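Local coordinates for protein regulator of polyketide synthase expression (Bifidobacterium adolescentis, PDB 3ONQ) that probably regulates transcription, perhaps of polyketide synthase genes, through a C-terminal helix-turn-helix domain of the PucR type, at residues B[26-31]-B[43-48]; B[56-61]-B[138-143]; B[122-127]-B[156-161]; B[144-149]-B[167-172]; B[183-188]-B[237-242]. All blocks are in the same frame, centred on the assembly; numbering follows the deposited sequence.

Overall arrangement
Contact 2 lies near the centre of the chain and is fully buried, its glycine and alanine surfaces letting helix 132-149 sit close to strand 55-61. Contact 3 extends the same sheet by backbone hydrogen bonds between its strands and is only partly buried, with partly exposed arginines beside it. Contact 4 uses the C-terminal end of the same helix and mixes apolar packing with a water bridge. Contact 1 is a buried, wholly apolar helix pair in the N-terminal part, joined to contact 2 where Phe29 meets Leu140. Contact 5 stands apart, on the opposite side of the chain's centre from contact 1, where a loop of the helix-turn-helix region meets helix 175-190.

Contact 1 of 5, residues B[26-31]-B[43-48]; sequences RLAFEC and SLMNIL
This is an apolar helix-helix contact in the N-terminal part of the chain, in which Leu27, Ala28 and Cys31 of helix 21-33 face Leu44, Met45 and Leu48 of helix 39-48. The two short segments run roughly antiparallel, at 141° with their axes 9.8 Å apart, as in a helical hairpin closed by a short connection. Leu44 comes down on the first helix with its CD1 branch, which rests 3.6 Å from Leu27 CD2 and is also near CG of the same residue; the two side chains cross at about a right angle. Leu27 has CG anti to its own nitrogen (chi1 177°), a turn that carries CD2 to the partner helix although its CB sets off to one side. At the centre Ala28 offers a single methyl, and three side chains gather round it. Its CB stands 4.0 Å from Leu48 CD1, 4.4 Å from Leu44 CB and 4.1 Å from Met45 SE, the residue being modelled as selenomethionine, whose chain bends back at chi2 and chi3. Cys31 closes the row, SG lying 4.4 Å from Leu44 CD1. Around this seam Leu27 also packs on Leu14 and Leu15 of helix 11-15, while Met45 reaches Leu98 of the sheet. Nearby, Ser43 OG is hydrogen-bonded to Glu30 of the second subunit, and the hairpin therefore lies beside a subunit interface. No hydrogen bond crosses between the two segments, so shape and exclusion of water, with small Ala28 meeting larger neighbours, probably do most of the holding.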
# COMPACT_ATOMS: atom_id res chain seq x y z
N ARG B 26 22.58 4.70 -9.42
CA ARG B 26 21.72 5.21 -10.48
C ARG B 26 20.44 4.39 -10.52
O ARG B 26 19.35 4.94 -10.73
CB ARG B 26 22.41 5.19 -11.84
CG ARG B 26 21.50 5.65 -12.97
CD ARG B 26 22.23 5.72 -14.31
NE ARG B 26 23.37 4.80 -14.38
CZ ARG B 26 23.30 3.51 -14.74
NH1 ARG B 26 22.14 2.96 -15.06
NH2 ARG B 26 24.41 2.78 -14.77
N LEU B 27 20.58 3.08 -10.31
CA LEU B 27 19.43 2.18 -10.29
C LEU B 27 18.50 2.49 -9.13
O LEU B 27 17.28 2.53 -9.29
CB LEU B 27 19.87 0.72 -10.25
CG LEU B 27 18.75 -0.32 -10.15
CD1 LEU B 27 17.86 -0.29 -11.39
CD2 LEU B 27 19.33 -1.74 -9.95
N ALA B 28 19.06 2.69 -7.94
CA ALA B 28 18.23 3.03 -6.79
C ALA B 28 17.55 4.38 -7.02
O ALA B 28 16.37 4.55 -6.74
CB ALA B 28 19.05 3.06 -5.53
N PHE B 29 18.32 5.34 -7.55
CA PHE B 29 17.78 6.64 -7.90
C PHE B 29 16.57 6.50 -8.81
O PHE B 29 15.49 7.01 -8.49
CB PHE B 29 18.85 7.51 -8.57
CG PHE B 29 18.38 8.89 -8.96
CD1 PHE B 29 18.27 9.90 -8.02
CD2 PHE B 29 18.07 9.17 -10.28
CE1 PHE B 29 17.86 11.18 -8.39
CE2 PHE B 29 17.65 10.44 -10.66
CZ PHE B 29 17.55 11.45 -9.71
N GLU B 30 16.72 5.79 -9.92
CA GLU B 30 15.61 5.68 -10.86
C GLU B 30 14.42 4.95 -10.26
O GLU B 30 13.28 5.31 -10.54
CB GLU B 30 16.04 5.00 -12.17
CG GLU B 30 17.00 5.83 -13.00
CD GLU B 30 17.42 5.11 -14.27
OE1 GLU B 30 16.74 4.13 -14.65
OE2 GLU B 30 18.43 5.53 -14.88
N CYS B 31 14.68 3.92 -9.45
CA CYS B 31 13.57 3.21 -8.82
C CYS B 31 12.79 4.18 -7.92
O CYS B 31 11.57 4.26 -8.00
CB CYS B 31 14.06 2.01 -8.01
SG CYS B 31 14.74 0.65 -9.01
N SER B 43 16.53 -3.51 -0.60
CA SER B 43 17.79 -4.24 -0.73
C SER B 43 18.87 -3.39 -1.41
O SER B 43 20.03 -3.38 -0.98
CB SER B 43 17.60 -5.58 -1.47
OG SER B 43 16.87 -6.51 -0.69
N LEU B 44 18.51 -2.69 -2.48
CA LEU B 44 19.48 -1.83 -3.14
C LEU B 44 20.00 -0.76 -2.18
O LEU B 44 21.20 -0.50 -2.12
CB LEU B 44 18.88 -1.17 -4.38
CG LEU B 44 18.54 -2.10 -5.53
CD1 LEU B 44 17.98 -1.29 -6.68
CD2 LEU B 44 19.76 -2.88 -5.98
N MSE B 45 19.10 -0.14 -1.43
CA MSE B 45 19.52 0.89 -0.48
C MSE B 45 20.36 0.24 0.63
O MSE B 45 21.35 0.81 1.09
CB MSE B 45 18.31 1.63 0.09
CG MSE B 45 17.55 2.43 -0.97
SE MSE B 45 18.60 3.96 -1.58
CE MSE B 45 17.99 5.20 -0.20
N ASN B 46 19.95 -0.95 1.07
CA ASN B 46 20.77 -1.71 2.01
C ASN B 46 22.21 -1.85 1.53
O ASN B 46 23.15 -1.60 2.26
CB ASN B 46 20.19 -3.11 2.18
CG ASN B 46 19.46 -3.29 3.48
OD1 ASN B 46 19.92 -2.84 4.53
ND2 ASN B 46 18.32 -3.96 3.42
N ILE B 47 22.36 -2.28 0.28
CA ILE B 47 23.68 -2.49 -0.31
C ILE B 47 24.50 -1.21 -0.34
O ILE B 47 25.71 -1.23 -0.15
CB ILE B 47 23.54 -3.06 -1.74
CG1 ILE B 47 23.17 -4.54 -1.68
CG2 ILE B 47 24.81 -2.85 -2.54
CD1 ILE B 47 22.31 -5.01 -2.85
N LEU B 48 23.82 -0.09 -0.58
CA LEU B 48 24.47 1.21 -0.61
C LEU B 48 24.84 1.72 0.79
O LEU B 48 25.64 2.63 0.92
CB LEU B 48 23.57 2.24 -1.30
CG LEU B 48 23.51 2.14 -2.83
CD1 LEU B 48 22.48 3.13 -3.38
CD2 LEU B 48 24.89 2.41 -3.42

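Contact 2 of 5, residues B[56-61]-B[138-143]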
# COMPACT_ATOMS: atom_id res chain seq x y z
N CYS B 56 15.77 11.00 5.87
CA CYS B 56 16.41 11.52 4.69
C CYS B 56 15.67 12.77 4.22
O CYS B 56 14.55 13.02 4.68
CB CYS B 56 16.40 10.46 3.57
SG CYS B 56 14.72 10.01 2.98
N PHE B 57 16.29 13.52 3.32
CA PHE B 57 15.65 14.66 2.67
C PHE B 57 16.35 14.86 1.35
O PHE B 57 17.43 14.29 1.12
CB PHE B 57 15.75 15.93 3.53
CG PHE B 57 17.17 16.34 3.85
CD1 PHE B 57 17.89 17.13 2.97
CD2 PHE B 57 17.78 15.93 5.02
CE1 PHE B 57 19.20 17.51 3.26
CE2 PHE B 57 19.08 16.30 5.32
CZ PHE B 57 19.80 17.09 4.43
N ALA B 58 15.75 15.66 0.48
CA ALA B 58 16.30 15.84 -0.85
C ALA B 58 16.50 17.32 -1.18
O ALA B 58 15.76 18.18 -0.69
CB ALA B 58 15.39 15.17 -1.89
N ILE B 59 17.50 17.59 -2.00
CA ILE B 59 17.75 18.93 -2.51
C ILE B 59 17.90 18.77 -4.01
O ILE B 59 18.52 17.80 -4.47
CB ILE B 59 19.06 19.51 -1.96
CG1 ILE B 59 19.00 19.59 -0.44
CG2 ILE B 59 19.30 20.90 -2.54
CD1 ILE B 59 20.31 20.09 0.20
N GLY B 60 17.34 19.70 -4.77
CA GLY B 60 17.43 19.62 -6.22
C GLY B 60 17.45 20.99 -6.85
O GLY B 60 16.88 21.95 -6.31
N GLY B 61 18.11 21.09 -8.00
CA GLY B 61 18.16 22.32 -8.77
C GLY B 61 19.07 22.09 -9.97
O GLY B 61 19.34 20.95 -10.33
N HIS B 138 9.33 9.53 -1.82
CA HIS B 138 8.54 10.74 -1.63
C HIS B 138 9.38 12.02 -1.76
O HIS B 138 9.01 12.95 -2.47
CB HIS B 138 7.85 10.70 -0.26
CG HIS B 138 6.83 11.76 -0.06
ND1 HIS B 138 5.96 11.78 1.01
CD2 HIS B 138 6.52 12.86 -0.81
CE1 HIS B 138 5.16 12.83 0.91
NE2 HIS B 138 5.49 13.50 -0.18
N ALA B 139 10.51 12.06 -1.07
CA ALA B 139 11.39 13.23 -1.09
C ALA B 139 11.89 13.53 -2.50
O ALA B 139 11.87 14.67 -2.96
CB ALA B 139 12.59 13.03 -0.13
N LEU B 140 12.34 12.50 -3.20
CA LEU B 140 12.82 12.70 -4.56
C LEU B 140 11.70 13.14 -5.53
O LEU B 140 11.91 13.99 -6.38
CB LEU B 140 13.53 11.45 -5.08
CG LEU B 140 14.91 11.25 -4.45
CD1 LEU B 140 15.49 9.85 -4.75
CD2 LEU B 140 15.85 12.32 -4.95
N ARG B 141 10.52 12.56 -5.39
CA ARG B 141 9.44 12.91 -6.29
C ARG B 141 8.88 14.32 -6.02
O ARG B 141 8.66 15.09 -6.95
CB ARG B 141 8.35 11.84 -6.28
CG ARG B 141 8.78 10.58 -7.04
CD ARG B 141 7.71 9.49 -7.03
NE ARG B 141 6.45 9.90 -7.66
CZ ARG B 141 6.18 9.76 -8.95
NH1 ARG B 141 7.08 9.24 -9.77
NH2 ARG B 141 5.00 10.14 -9.43
N GLU B 142 8.66 14.68 -4.76
CA GLU B 142 8.17 16.03 -4.49
C GLU B 142 9.19 17.05 -4.96
O GLU B 142 8.83 18.16 -5.39
CB GLU B 142 7.80 16.23 -3.01
CG GLU B 142 8.98 16.16 -2.03
CD GLU B 142 8.50 15.96 -0.59
OE1 GLU B 142 7.38 16.41 -0.25
OE2 GLU B 142 9.22 15.32 0.20
N THR B 143 10.47 16.68 -4.90
CA THR B 143 11.53 17.56 -5.38
C THR B 143 11.46 17.68 -6.90
O THR B 143 11.46 18.79 -7.45
CB THR B 143 12.92 17.07 -4.93
OG1 THR B 143 13.01 17.14 -3.50
CG2 THR B 143 14.02 17.94 -5.54
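Ala58 and Gly60 of strand 55-61 meet Ala139 and Thr143 of helix 132-149, which covers one face of the mixed sheet in the alpha-beta-alpha sandwich. Phe57 and Ile59 point away from it and pack on helix 107-114 on the other face. Strand and helix run nearly parallel, their short axes 24° apart and only 7.2 Å from each other. Small groups allow this closeness. Among the apolar contacts, Ala58 CB lies 3.9 Å from Ala139 CB, and Leu140 swings its CD2 branch to 4.2 Å from the same Ala58 CB. Further along, Thr143 CG2 sits above the strand backbone, 3.8 Å from Gly60 N; a side chain on Gly60 would run straight into that methyl. With a serine in place of Thr143, the missing methyl would probably leave a gap over Gly60. The polar contacts belong to the helix itself. Thr143 keeps OG1 beside its own nitrogen (chi1 -65°), turning the hydroxyl back along the helix while its oxygen rests 3.5 Å from Ala58 CB. Buried against the strand, that hydroxyl donates to the carbonyl one turn earlier: Ala139 O takes Thr143 OG1 at 2.8 Å and Thr143 N at 3.1 Å, from opposite faces of its carbonyl plane.

Contact 3 of 5, residues B[122-127]-B[156-161]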
# COMPACT_ATOMS: atom_id res chain seq x y z
N GLU B 122 18.40 29.55 -11.61
CA GLU B 122 17.42 28.48 -11.71
C GLU B 122 16.86 28.15 -10.32
O GLU B 122 17.51 28.38 -9.30
CB GLU B 122 18.06 27.22 -12.32
CG GLU B 122 18.80 27.47 -13.64
CD GLU B 122 17.88 27.99 -14.75
OE1 GLU B 122 16.65 27.77 -14.67
OE2 GLU B 122 18.40 28.61 -15.70
N PRO B 123 15.65 27.60 -10.27
CA PRO B 123 15.02 27.22 -9.01
C PRO B 123 15.82 26.16 -8.26
O PRO B 123 16.56 25.37 -8.85
CB PRO B 123 13.68 26.64 -9.46
CG PRO B 123 13.39 27.36 -10.74
CD PRO B 123 14.73 27.44 -11.41
N LEU B 124 15.67 26.17 -6.94
CA LEU B 124 16.31 25.25 -6.04
C LEU B 124 15.21 24.82 -5.07
O LEU B 124 14.44 25.67 -4.60
CB LEU B 124 17.43 25.97 -5.29
CG LEU B 124 18.17 25.27 -4.17
CD1 LEU B 124 19.03 24.15 -4.73
CD2 LEU B 124 19.02 26.26 -3.39
N TYR B 125 15.11 23.53 -4.78
CA TYR B 125 14.08 23.03 -3.86
C TYR B 125 14.66 22.16 -2.74
O TYR B 125 15.49 21.29 -3.00
CB TYR B 125 13.01 22.25 -4.62
CG TYR B 125 11.92 21.68 -3.73
CD1 TYR B 125 10.81 22.44 -3.42
CD2 TYR B 125 12.03 20.40 -3.18
CE1 TYR B 125 9.80 21.93 -2.59
CE2 TYR B 125 11.01 19.88 -2.36
CZ TYR B 125 9.91 20.66 -2.07
OH TYR B 125 8.89 20.20 -1.26
N LEU B 126 14.20 22.39 -1.52
CA LEU B 126 14.61 21.62 -0.34
C LEU B 126 13.40 20.87 0.22
O LEU B 126 12.41 21.50 0.56
CB LEU B 126 15.17 22.56 0.74
CG LEU B 126 15.52 21.91 2.10
CD1 LEU B 126 16.61 20.84 1.93
CD2 LEU B 126 15.94 22.92 3.17
N SER B 127 13.47 19.54 0.31
CA SER B 127 12.31 18.77 0.76
C SER B 127 12.23 18.67 2.27
O SER B 127 13.22 18.88 2.95
CB SER B 127 12.36 17.34 0.19
OG SER B 127 13.11 16.49 1.05
N PRO B 156 9.84 33.17 -7.01
CA PRO B 156 10.05 31.97 -6.19
C PRO B 156 11.03 32.25 -5.05
O PRO B 156 12.02 32.97 -5.24
CB PRO B 156 10.64 30.96 -7.18
CG PRO B 156 11.32 31.81 -8.22
CD PRO B 156 10.51 33.07 -8.33
N SER B 157 10.75 31.71 -3.87
CA SER B 157 11.72 31.72 -2.78
C SER B 157 12.97 30.96 -3.22
O SER B 157 12.93 30.18 -4.18
CB SER B 157 11.13 31.07 -1.53
OG SER B 157 9.87 31.61 -1.19
N ARG B 158 14.07 31.18 -2.52
CA ARG B 158 15.26 30.37 -2.72
C ARG B 158 15.83 30.00 -1.35
O ARG B 158 16.25 30.88 -0.60
CB ARG B 158 16.30 31.12 -3.55
CG ARG B 158 17.57 30.33 -3.78
CD ARG B 158 18.52 31.05 -4.71
NE ARG B 158 19.77 30.32 -4.86
CZ ARG B 158 20.09 29.58 -5.92
NH1 ARG B 158 19.25 29.49 -6.94
NH2 ARG B 158 21.25 28.95 -5.96
N PRO B 159 15.84 28.73 -1.01
CA PRO B 159 15.25 27.69 -1.85
C PRO B 159 13.74 27.64 -1.73
O PRO B 159 13.18 28.11 -0.75
CB PRO B 159 15.82 26.42 -1.24
CG PRO B 159 15.92 26.74 0.18
CD PRO B 159 16.26 28.19 0.28
N LEU B 160 13.09 27.07 -2.73
CA LEU B 160 11.69 26.75 -2.65
C LEU B 160 11.59 25.65 -1.61
O LEU B 160 12.48 24.82 -1.49
CB LEU B 160 11.19 26.24 -3.98
CG LEU B 160 11.20 27.22 -5.14
CD1 LEU B 160 11.08 26.48 -6.44
CD2 LEU B 160 10.07 28.19 -4.98
N ARG B 161 10.51 25.64 -0.84
CA ARG B 161 10.35 24.65 0.21
C ARG B 161 8.98 24.03 0.30
O ARG B 161 8.00 24.63 -0.10
CB ARG B 161 10.62 25.29 1.58
CG ARG B 161 12.01 25.76 1.84
CD ARG B 161 12.14 26.13 3.30
NE ARG B 161 13.47 26.59 3.65
CZ ARG B 161 13.96 27.78 3.30
NH1 ARG B 161 15.18 28.12 3.66
NH2 ARG B 161 13.22 28.61 2.58
O HOH W 1 16.85 29.82 -6.90
O HOH W 2 14.58 28.73 -5.95
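Tyr125 and Leu126 pair in parallel register with Leu160 and Arg161, placing the short strand 160-161 at the edge of the sheet beside strand 124-131. The two strands and the intervening helix 132-149 form a beta-alpha-beta crossover. Leu160 is held through both its N-H and its C=O: its N donates to Leu124 O over 2.7 Å, and its O accepts from Leu126 N over 3.0 Å in a fairly straight bond (166° at the hydrogen). The same oxygen lies 3.4 Å from Tyr125 CA in a CA-H...O contact. Upstream of the bridges, a water takes the N-H of Leu124 and donates to Ser157 O, carrying the link past the end of the direct pairing.

Side chains divide between the faces. On one, Leu160 puts CB against the Tyr125 ring, 3.9 Å from CD1, and CD1 against Pro123. The ring meets the backbone of Leu160 and Arg161 obliquely, and its hydroxyl is hydrogen-bonded to Ala162 O, which anchors the hydroxyl end of the ring just past strand 160-161. Leu124 and Pro159, the latter following a cis peptide bond, lie side by side and point the same way. Arg158 is stretched out from CG to NE and reaches along 122-127; Leu124 CD2 lies over one face of its guanidinium, off centre, and NH1 is hydrogen-bonded to Ser119 O. Arg161 forms a salt bridge with Glu108 through NE, and Pro159 CG stands over the centre of its guanidinium, 3.7 Å above the plane.

Contact 4 of 5, residues B[144-149]-B[167-172]; sequences MFSLQA and PERALL
Arg169 lies across the helix carrying Phe145, Ser146 and Ala149, and its side chain touches all three. From CB the chain turns with a chi1 of -74° that keeps CG on the side of its own nitrogen, which lays CG 3.8 Å from Phe145 O and 3.9 Å from Phe145 CB. CD comes next, at 3.5 Å from Ser146 OG, and a bend at chi3 then turns the guanidinium. NE forms a salt bridge with Asp174, which should hold the head group in place. At the tip, NH1 donates to a water 2.8 Å away that lies in the plane of the guanidinium, off its edge; that water donates in turn to Ser146 OG, whose own bond goes to Glu142 O. Here the end of helix 132-149, which flanks the sheet, crosses helix 166-172 at 103° between short axes, the second helix leading on toward helix 175-190. Leu172 runs alongside Phe145, pointing the other way, its CB 3.9 Å from ring atom CD1 of Phe145, while its CD1 reaches Gln148 CB at 3.7 Å. Ala149 CB meets Glu168 CB at 3.6 Å; beyond CB, Glu168 bends away to a salt bridge with Arg245.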
# COMPACT_ATOMS: atom_id res chain seq x y z
N MSE B 144 11.39 16.55 -7.59
CA MSE B 144 11.22 16.55 -9.04
C MSE B 144 10.01 17.40 -9.49
O MSE B 144 10.15 18.28 -10.34
CB MSE B 144 11.05 15.13 -9.57
CG MSE B 144 10.56 15.08 -11.05
SE MSE B 144 10.27 13.23 -11.59
CE MSE B 144 8.59 12.93 -10.63
N PHE B 145 8.84 17.12 -8.94
CA PHE B 145 7.64 17.86 -9.34
C PHE B 145 7.70 19.36 -9.00
O PHE B 145 7.20 20.18 -9.76
CB PHE B 145 6.39 17.24 -8.72
CG PHE B 145 5.87 16.02 -9.44
CD1 PHE B 145 5.34 16.12 -10.71
CD2 PHE B 145 5.87 14.78 -8.81
CE1 PHE B 145 4.84 15.01 -11.37
CE2 PHE B 145 5.38 13.67 -9.45
CZ PHE B 145 4.86 13.77 -10.73
N SER B 146 8.29 19.70 -7.86
CA SER B 146 8.44 21.11 -7.47
C SER B 146 9.31 21.86 -8.47
O SER B 146 8.99 22.98 -8.86
CB SER B 146 9.03 21.27 -6.05
OG SER B 146 8.10 20.90 -5.05
N LEU B 147 10.39 21.22 -8.90
CA LEU B 147 11.30 21.87 -9.84
C LEU B 147 10.62 22.04 -11.19
O LEU B 147 10.79 23.06 -11.83
CB LEU B 147 12.61 21.08 -9.98
CG LEU B 147 13.53 21.10 -8.74
CD1 LEU B 147 14.66 20.05 -8.85
CD2 LEU B 147 14.13 22.49 -8.49
N GLN B 148 9.85 21.04 -11.62
CA GLN B 148 9.09 21.15 -12.87
C GLN B 148 7.97 22.21 -12.78
O GLN B 148 7.58 22.80 -13.77
CB GLN B 148 8.50 19.80 -13.27
CG GLN B 148 9.54 18.76 -13.66
CD GLN B 148 8.93 17.48 -14.21
OE1 GLN B 148 7.98 16.94 -13.64
NE2 GLN B 148 9.48 16.99 -15.33
N ALA B 149 7.45 22.42 -11.57
CA ALA B 149 6.35 23.35 -11.34
C ALA B 149 6.84 24.81 -11.19
O ALA B 149 6.11 25.75 -11.50
CB ALA B 149 5.57 22.91 -10.08
N PRO B 167 -0.60 23.35 -6.08
CA PRO B 167 -1.52 23.26 -7.22
C PRO B 167 -0.81 22.95 -8.54
O PRO B 167 -1.29 22.10 -9.31
CB PRO B 167 -2.23 24.63 -7.24
CG PRO B 167 -1.49 25.51 -6.28
CD PRO B 167 -0.63 24.66 -5.40
N GLU B 168 0.31 23.61 -8.82
CA GLU B 168 1.04 23.33 -10.05
C GLU B 168 1.51 21.86 -10.09
O GLU B 168 1.46 21.20 -11.14
CB GLU B 168 2.22 24.28 -10.22
CG GLU B 168 1.81 25.73 -10.41
CD GLU B 168 1.40 26.43 -9.12
OE1 GLU B 168 1.59 25.87 -8.02
OE2 GLU B 168 0.90 27.56 -9.22
N ARG B 169 1.95 21.35 -8.94
CA ARG B 169 2.33 19.94 -8.85
C ARG B 169 1.14 19.05 -9.13
O ARG B 169 1.25 18.07 -9.88
CB ARG B 169 2.93 19.63 -7.48
CG ARG B 169 4.34 20.18 -7.29
CD ARG B 169 4.77 20.11 -5.83
NE ARG B 169 4.58 18.76 -5.29
CZ ARG B 169 4.65 18.47 -3.99
NH1 ARG B 169 4.95 19.42 -3.11
NH2 ARG B 169 4.44 17.22 -3.58
N ALA B 170 0.00 19.38 -8.54
CA ALA B 170 -1.21 18.61 -8.80
C ALA B 170 -1.58 18.64 -10.28
O ALA B 170 -1.94 17.60 -10.86
CB ALA B 170 -2.37 19.11 -7.93
N LEU B 171 -1.44 19.80 -10.92
CA LEU B 171 -1.70 19.90 -12.37
C LEU B 171 -0.76 19.00 -13.20
O LEU B 171 -1.12 18.56 -14.29
CB LEU B 171 -1.57 21.35 -12.87
CG LEU B 171 -2.66 22.33 -12.42
CD1 LEU B 171 -2.21 23.76 -12.66
CD2 LEU B 171 -3.99 22.02 -13.11
N LEU B 172 0.44 18.76 -12.69
CA LEU B 172 1.40 17.87 -13.38
C LEU B 172 1.12 16.39 -13.14
O LEU B 172 1.71 15.53 -13.78
CB LEU B 172 2.83 18.18 -12.94
CG LEU B 172 3.38 19.54 -13.40
CD1 LEU B 172 4.79 19.75 -12.81
CD2 LEU B 172 3.40 19.61 -14.91
O HOH W 3 5.94 22.08 -3.25

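Contact 5 of 5, residues B[183-188]-B[237-242]. With SO4 (sulfate ion), chain O.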
# COMPACT_ATOMS: atom_id res chain seq x y z
N ARG B 183 -6.00 16.48 2.19
CA ARG B 183 -5.86 16.21 3.61
C ARG B 183 -5.49 17.43 4.43
O ARG B 183 -6.07 17.67 5.48
CB ARG B 183 -4.81 15.13 3.87
CG ARG B 183 -5.10 13.80 3.21
CD ARG B 183 -6.31 13.15 3.84
NE ARG B 183 -6.57 11.82 3.31
CZ ARG B 183 -7.61 11.07 3.69
NH1 ARG B 183 -8.47 11.54 4.58
NH2 ARG B 183 -7.78 9.86 3.17
N ASN B 184 -4.50 18.19 3.96
CA ASN B 184 -3.92 19.25 4.78
C ASN B 184 -4.57 20.61 4.59
O ASN B 184 -4.32 21.52 5.36
CB ASN B 184 -2.43 19.39 4.53
CG ASN B 184 -1.65 18.13 4.88
OD1 ASN B 184 -2.14 17.27 5.61
ND2 ASN B 184 -0.44 18.01 4.36
N VAL B 185 -5.36 20.76 3.53
CA VAL B 185 -6.01 22.05 3.32
C VAL B 185 -7.53 21.89 3.37
O VAL B 185 -8.17 22.38 4.30
CB VAL B 185 -5.53 22.71 2.00
CG1 VAL B 185 -6.11 24.11 1.86
CG2 VAL B 185 -4.01 22.77 1.96
N TYR B 186 -8.09 21.18 2.39
CA TYR B 186 -9.54 21.01 2.30
C TYR B 186 -10.15 20.38 3.55
O TYR B 186 -11.08 20.93 4.13
CB TYR B 186 -9.90 20.18 1.07
CG TYR B 186 -11.33 19.69 1.01
CD1 TYR B 186 -12.36 20.49 0.51
CD2 TYR B 186 -11.65 18.40 1.44
CE1 TYR B 186 -13.68 20.02 0.44
CE2 TYR B 186 -12.95 17.93 1.37
CZ TYR B 186 -13.96 18.74 0.88
OH TYR B 186 -15.24 18.23 0.83
N GLN B 187 -9.63 19.23 3.96
CA GLN B 187 -10.18 18.55 5.13
C GLN B 187 -9.94 19.32 6.43
O GLN B 187 -10.76 19.26 7.34
CB GLN B 187 -9.67 17.10 5.22
CG GLN B 187 -10.41 16.15 4.30
CD GLN B 187 -10.14 14.69 4.63
OE1 GLN B 187 -9.06 14.33 5.11
NE2 GLN B 187 -11.13 13.83 4.39
N VAL B 188 -8.83 20.03 6.52
CA VAL B 188 -8.56 20.83 7.71
C VAL B 188 -9.55 21.99 7.79
O VAL B 188 -10.07 22.29 8.86
CB VAL B 188 -7.11 21.35 7.72
CG1 VAL B 188 -6.93 22.40 8.80
CG2 VAL B 188 -6.14 20.20 7.93
N THR B 237 -4.54 26.18 8.25
CA THR B 237 -4.10 25.58 7.00
C THR B 237 -2.76 26.14 6.51
O THR B 237 -2.08 25.53 5.69
CB THR B 237 -5.15 25.75 5.86
OG1 THR B 237 -5.26 27.14 5.51
CG2 THR B 237 -6.50 25.24 6.29
N GLY B 238 -2.39 27.32 7.00
CA GLY B 238 -1.20 28.00 6.53
C GLY B 238 -1.47 28.85 5.30
O GLY B 238 -0.58 29.51 4.78
N TRP B 239 -2.71 28.85 4.82
CA TRP B 239 -3.06 29.60 3.62
C TRP B 239 -4.03 30.73 3.93
O TRP B 239 -5.09 30.50 4.51
CB TRP B 239 -3.62 28.66 2.54
CG TRP B 239 -2.66 27.54 2.20
CD1 TRP B 239 -2.74 26.24 2.60
CD2 TRP B 239 -1.48 27.64 1.40
NE1 TRP B 239 -1.68 25.52 2.08
CE2 TRP B 239 -0.90 26.36 1.33
CE3 TRP B 239 -0.87 28.70 0.71
CZ2 TRP B 239 0.28 26.11 0.63
CZ3 TRP B 239 0.30 28.44 0.00
CH2 TRP B 239 0.86 27.16 -0.03
N ASP B 240 -3.63 31.94 3.56
CA ASP B 240 -4.37 33.18 3.83
C ASP B 240 -5.19 33.57 2.62
O ASP B 240 -4.66 34.01 1.60
CB ASP B 240 -3.36 34.29 4.14
CG ASP B 240 -4.03 35.62 4.48
OD1 ASP B 240 -5.25 35.76 4.29
OD2 ASP B 240 -3.30 36.54 4.92
N ALA B 241 -6.50 33.42 2.72
CA ALA B 241 -7.36 33.68 1.57
C ALA B 241 -7.24 35.11 1.07
O ALA B 241 -7.56 35.37 -0.09
CB ALA B 241 -8.80 33.35 1.90
N THR B 242 -6.80 36.04 1.92
CA THR B 242 -6.71 37.45 1.50
C THR B 242 -5.50 37.70 0.59
O THR B 242 -5.38 38.76 -0.02
CB THR B 242 -6.69 38.45 2.70
OG1 THR B 242 -5.46 38.33 3.42
CG2 THR B 242 -7.85 38.17 3.66
S SO4 O . 2.32 15.20 5.27
O1 SO4 O . 2.90 16.53 5.48
O2 SO4 O . 2.12 14.55 6.56
O3 SO4 O . 1.02 15.32 4.61
O4 SO4 O . 3.23 14.41 4.46
O HOH W 4 -1.33 23.03 4.97
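The loop that leaves helix 223-237 in the PucR-type helix-turn-helix region docks here on helix 175-190, with Thr237 and Trp239 against Val185 and Val188. Helix 175-190 widens into a pi-type turn at 183-186. Thr237 CG2 makes much of the contact: it lies 3.8 Å from Val188 CG1, the two side chains overlapping head to tail, and 3.9 Å from Val185 O. Trp239 crosses Val185 at about a right angle and brings the pyrrole part of its indole to the valine, NE1 standing 3.6 Å from Val185 CG2; behind it the tryptophan packs on Val249 of helix 244-261. Between the backbones a water donates to Thr237 O at 2.7 Å and, only weakly, to Asn184 O. The other branch of Thr237 shapes the loop. With chi1 at 67°, OG1 is flanked by its own N and C, accepts from Trp239 N at 3.1 Å in an ST turn, and is hydrogen-bonded to Ala233 O, while Gly238, the first residue past the helix, has positive phi (86°). A valine in place of Thr237 would probably leave Trp239 N and Ala233 O without that shared partner and free the turn to shift. Away from the loop, Asn184 ND2 donates nearly straight to O3 of a sulfate ion, probably from the crystallisation liquor, at 3.1 Å. Farther along, Asp240 OD1 accepts from both Thr242 N (2.8 Å, an Asx turn) and Thr242 OG1, which approach from the same face of the carboxylate.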